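Local coordinates for HAD family phosphatase (Pseudomonas syringae pv. tomato, PDB 2ODA), which is probably a hydrolase of a Pseudomonas-specific subfamily of the haloacid dehalogenase superfamily, at residues 55-60 with 77-82. Residues are numbered along the deposited sequence; the frame is centred on the assembly and turned at random.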
ATOM      1  N   CYS B  55     -10.173  -1.002 -13.246  1.00  8.28           N
ATOM      2  CA  CYS B  55      -9.330  -2.184 -13.427  1.00  7.20           C
ATOM      3  C   CYS B  55      -8.060  -1.775 -14.132  1.00  7.24           C
ATOM      4  O   CYS B  55      -8.097  -0.945 -15.035  1.00  6.83           O
ATOM      5  CB  CYS B  55     -10.043  -3.264 -14.286  1.00  7.34           C
ATOM      6  SG  CYS B  55     -11.574  -3.920 -13.579  1.00  7.27           S
ATOM      7  N   ALA B  56      -6.938  -2.370 -13.722  1.00  6.33           N
ATOM      8  CA  ALA B  56      -5.678  -2.216 -14.439  1.00  7.55           C
ATOM      9  C   ALA B  56      -5.046  -3.589 -14.570  1.00  6.93           C
ATOM     10  O   ALA B  56      -5.264  -4.446 -13.698  1.00  6.98           O
ATOM     11  CB  ALA B  56      -4.720  -1.336 -13.650  1.00  7.62           C
ATOM     12  N   TRP B  57      -4.235  -3.778 -15.613  1.00  6.32           N
ATOM     13  CA  TRP B  57      -3.442  -5.007 -15.721  1.00  6.83           C
ATOM     14  C   TRP B  57      -1.983  -4.777 -15.384  1.00  7.22           C
ATOM     15  O   TRP B  57      -1.444  -3.673 -15.578  1.00  7.63           O
ATOM     16  CB  TRP B  57      -3.566  -5.672 -17.100  1.00  6.63           C
ATOM     17  CG  TRP B  57      -3.018  -4.872 -18.265  1.00  5.37           C
ATOM     18  CD1 TRP B  57      -3.734  -4.066 -19.120  1.00  7.46           C
ATOM     19  CD2 TRP B  57      -1.664  -4.853 -18.730  1.00  4.68           C
ATOM     20  NE1 TRP B  57      -2.896  -3.531 -20.072  1.00  7.35           N
ATOM     21  CE2 TRP B  57      -1.621  -4.008 -19.866  1.00  6.63           C
ATOM     22  CE3 TRP B  57      -0.474  -5.453 -18.280  1.00  6.84           C
ATOM     23  CZ2 TRP B  57      -0.434  -3.747 -20.573  1.00  8.12           C
ATOM     24  CZ3 TRP B  57       0.719  -5.187 -18.977  1.00  7.66           C
ATOM     25  CH2 TRP B  57       0.727  -4.338 -20.114  1.00  6.28           C
ATOM     26  N   ILE B  58      -1.358  -5.838 -14.876  1.00  7.00           N
ATOM     27  CA  ILE B  58       0.042  -5.811 -14.474  1.00  6.80           C
ATOM     28  C   ILE B  58       0.767  -6.946 -15.162  1.00  6.74           C
ATOM     29  O   ILE B  58       0.275  -8.072 -15.188  1.00  7.20           O
ATOM     30  CB  ILE B  58       0.168  -6.032 -12.947  1.00  6.38           C
ATOM     31  CG1 ILE B  58      -0.455  -4.849 -12.212  1.00  6.37           C
ATOM     32  CG2 ILE B  58       1.633  -6.253 -12.540  1.00  7.42           C
ATOM     33  CD1 ILE B  58      -0.543  -5.053 -10.706  1.00  6.85           C
ATOM     34  N   ASP B  59       1.949  -6.665 -15.692  1.00  7.61           N
ATOM     35  CA  ASP B  59       2.821  -7.756 -16.138  1.00  7.91           C
ATOM     36  C   ASP B  59       4.302  -7.380 -16.034  1.00  8.32           C
ATOM     37  O   ASP B  59       4.648  -6.256 -15.618  1.00  8.64           O
ATOM     38  CB  ASP B  59       2.429  -8.233 -17.543  1.00  7.44           C
ATOM     39  CG  ASP B  59       2.598  -9.747 -17.702  1.00  9.88           C
ATOM     40  OD1 ASP B  59       3.745 -10.232 -17.626  1.00 11.34           O
ATOM     41  OD2 ASP B  59       1.597 -10.454 -17.898  1.00 10.79           O
ATOM     42  N   GLU B  60       5.177  -8.329 -16.357  1.00  8.08           N
ATOM     43  CA  GLU B  60       6.620  -8.064 -16.343  1.00  8.29           C
ATOM     44  C   GLU B  60       7.249  -8.400 -17.696  1.00  8.81           C
ATOM     45  O   GLU B  60       8.434  -8.130 -17.925  1.00  8.27           O
ATOM     46  CB  GLU B  60       7.300  -8.850 -15.220  1.00  8.14           C
ATOM     47  CG  GLU B  60       7.170 -10.366 -15.362  1.00  7.81           C
ATOM     48  CD  GLU B  60       8.012 -11.168 -14.384  1.00  9.57           C
ATOM     49  OE1 GLU B  60       8.639 -10.577 -13.474  1.00 11.31           O
ATOM     50  OE2 GLU B  60       8.039 -12.411 -14.531  1.00 11.14           O
HETATM   51  N   MSE B  77      -9.324  -1.042 -20.085  1.00 14.90           N
HETATM   52  CA  MSE B  77      -8.512  -1.361 -18.925  1.00 15.46           C
HETATM   53  C   MSE B  77      -7.171  -0.657 -19.020  1.00 14.92           C
HETATM   54  O   MSE B  77      -6.539  -0.660 -20.078  1.00 16.13           O
HETATM   55  CB  MSE B  77      -8.333  -2.883 -18.759  1.00 15.23           C
HETATM   56  CG  MSE B  77      -7.799  -3.264 -17.393  1.00 15.11           C
HETATM   57 SE   MSE B  77      -7.485  -5.179 -17.204  1.00 19.76          SE
HETATM   58  CE  MSE B  77      -9.246  -5.808 -17.731  1.00 11.50           C
ATOM     59  N   ILE B  78      -6.757  -0.070 -17.903  1.00 14.47           N
ATOM     60  CA  ILE B  78      -5.491   0.653 -17.746  1.00 14.72           C
ATOM     61  C   ILE B  78      -4.303  -0.312 -17.774  1.00 13.51           C
ATOM     62  O   ILE B  78      -4.373  -1.368 -17.162  1.00 12.28           O
ATOM     63  CB  ILE B  78      -5.521   1.434 -16.368  1.00 14.22           C
ATOM     64  CG1 ILE B  78      -6.673   2.461 -16.329  1.00 17.45           C
ATOM     65  CG2 ILE B  78      -4.165   2.068 -16.014  1.00 17.11           C
ATOM     66  CD1 ILE B  78      -6.796   3.378 -17.556  1.00 19.68           C
ATOM     67  N   ALA B  79      -3.230   0.029 -18.496  1.00 12.00           N
ATOM     68  CA  ALA B  79      -1.962  -0.670 -18.335  1.00 11.82           C
ATOM     69  C   ALA B  79      -1.219  -0.088 -17.122  1.00 11.68           C
ATOM     70  O   ALA B  79      -0.858   1.085 -17.135  1.00 10.82           O
ATOM     71  CB  ALA B  79      -1.122  -0.519 -19.593  1.00 12.55           C
ATOM     72  N   ALA B  80      -1.006  -0.879 -16.075  1.00 10.95           N
ATOM     73  CA  ALA B  80      -0.242  -0.382 -14.902  1.00 10.80           C
ATOM     74  C   ALA B  80       1.204  -0.014 -15.262  1.00 11.03           C
ATOM     75  O   ALA B  80       1.888  -0.761 -15.985  1.00 10.39           O
ATOM     76  CB  ALA B  80      -0.273  -1.388 -13.770  1.00 10.62           C
ATOM     77  N   PRO B  81       1.700   1.132 -14.754  1.00 11.32           N
ATOM     78  CA  PRO B  81       3.092   1.419 -15.121  1.00 11.70           C
ATOM     79  C   PRO B  81       4.063   0.402 -14.526  1.00 12.79           C
ATOM     80  O   PRO B  81       3.863  -0.068 -13.382  1.00 14.09           O
ATOM     81  CB  PRO B  81       3.356   2.820 -14.549  1.00 11.31           C
ATOM     82  CG  PRO B  81       2.089   3.316 -14.030  1.00 12.87           C
ATOM     83  CD  PRO B  81       1.102   2.181 -13.910  1.00 11.38           C
ATOM     84  N   ARG B  82       5.113   0.080 -15.285  1.00 12.47           N
ATOM     85  CA  ARG B  82       6.122  -0.878 -14.873  1.00 13.31           C
ATOM     86  C   ARG B  82       6.936  -0.285 -13.725  1.00 13.01           C
ATOM     87  O   ARG B  82       7.367   0.871 -13.804  1.00 13.61           O
ATOM     88  CB  ARG B  82       7.019  -1.226 -16.084  1.00 13.44           C
ATOM     89  CG  ARG B  82       8.093  -2.253 -15.817  1.00 14.38           C
ATOM     90  CD  ARG B  82       9.032  -2.463 -17.050  1.00 14.52           C
ATOM     91  NE  ARG B  82       8.320  -2.759 -18.298  1.00 16.65           N
ATOM     92  CZ  ARG B  82       8.048  -3.977 -18.779  1.00 17.65           C
ATOM     93  NH1 ARG B  82       8.386  -5.068 -18.108  1.00 17.53           N
ATOM     94  NH2 ARG B  82       7.412  -4.093 -19.942  1.00 17.39           N
TER
HETATM   95  O   HOH W   1      -4.480  -1.804 -21.656  1.00 18.68           O
HETATM   96  O   HOH W   2       2.564  -3.875 -15.352  1.00 16.78           O
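W57 and A79 meet where two parallel strands, 55-58 and 78-79, lie side by side at one margin of the Rossmann-like sheet of this HAD fold, the second strand being outermost. Helix 63-69 links them in a beta-alpha-beta unit. Backbone bonds set the register: I78 N gives to C55 O, W57 N to I78 O at 2.9 Å, and A80 N to W57 O, also at 2.9 Å. The tight part is the indole. A chi1 of 65° tucks CG in between the two backbone branches, and the ring leans back over the edge strand. There A79 CA makes a CH-pi contact 3.8 Å from the centroid of the five-membered ring, and A79 CB touches W57 CZ2 at 3.4 Å. Selenomethionine M77 brings its SE to the edge of the same five-membered ring, 5.4 Å from its centroid, a Met-aromatic contact, while L13 and L17 of helix 13-17 also pack on the indole. The other face of the sheet carries A56 and I78, their CB atoms 4.0 Å apart. Past A80, whose methyl rests on I58 CG1 at 3.8 Å, the two chains diverge as they leave the sheet and the contact thins. A water accepts a hydrogen bond from D59 N and lies within reach of A80 O, and exposed R82 reaches back through NH1 for a weak hydrogen bond to E60 O, its NH2 being held by L61 O. E60's carboxylate turns instead to R116 in a salt bridge. At the packed end, W57 NE1 donates in the ring plane to a water at 2.8 Å that in turn donates a hydrogen bond to M77 O.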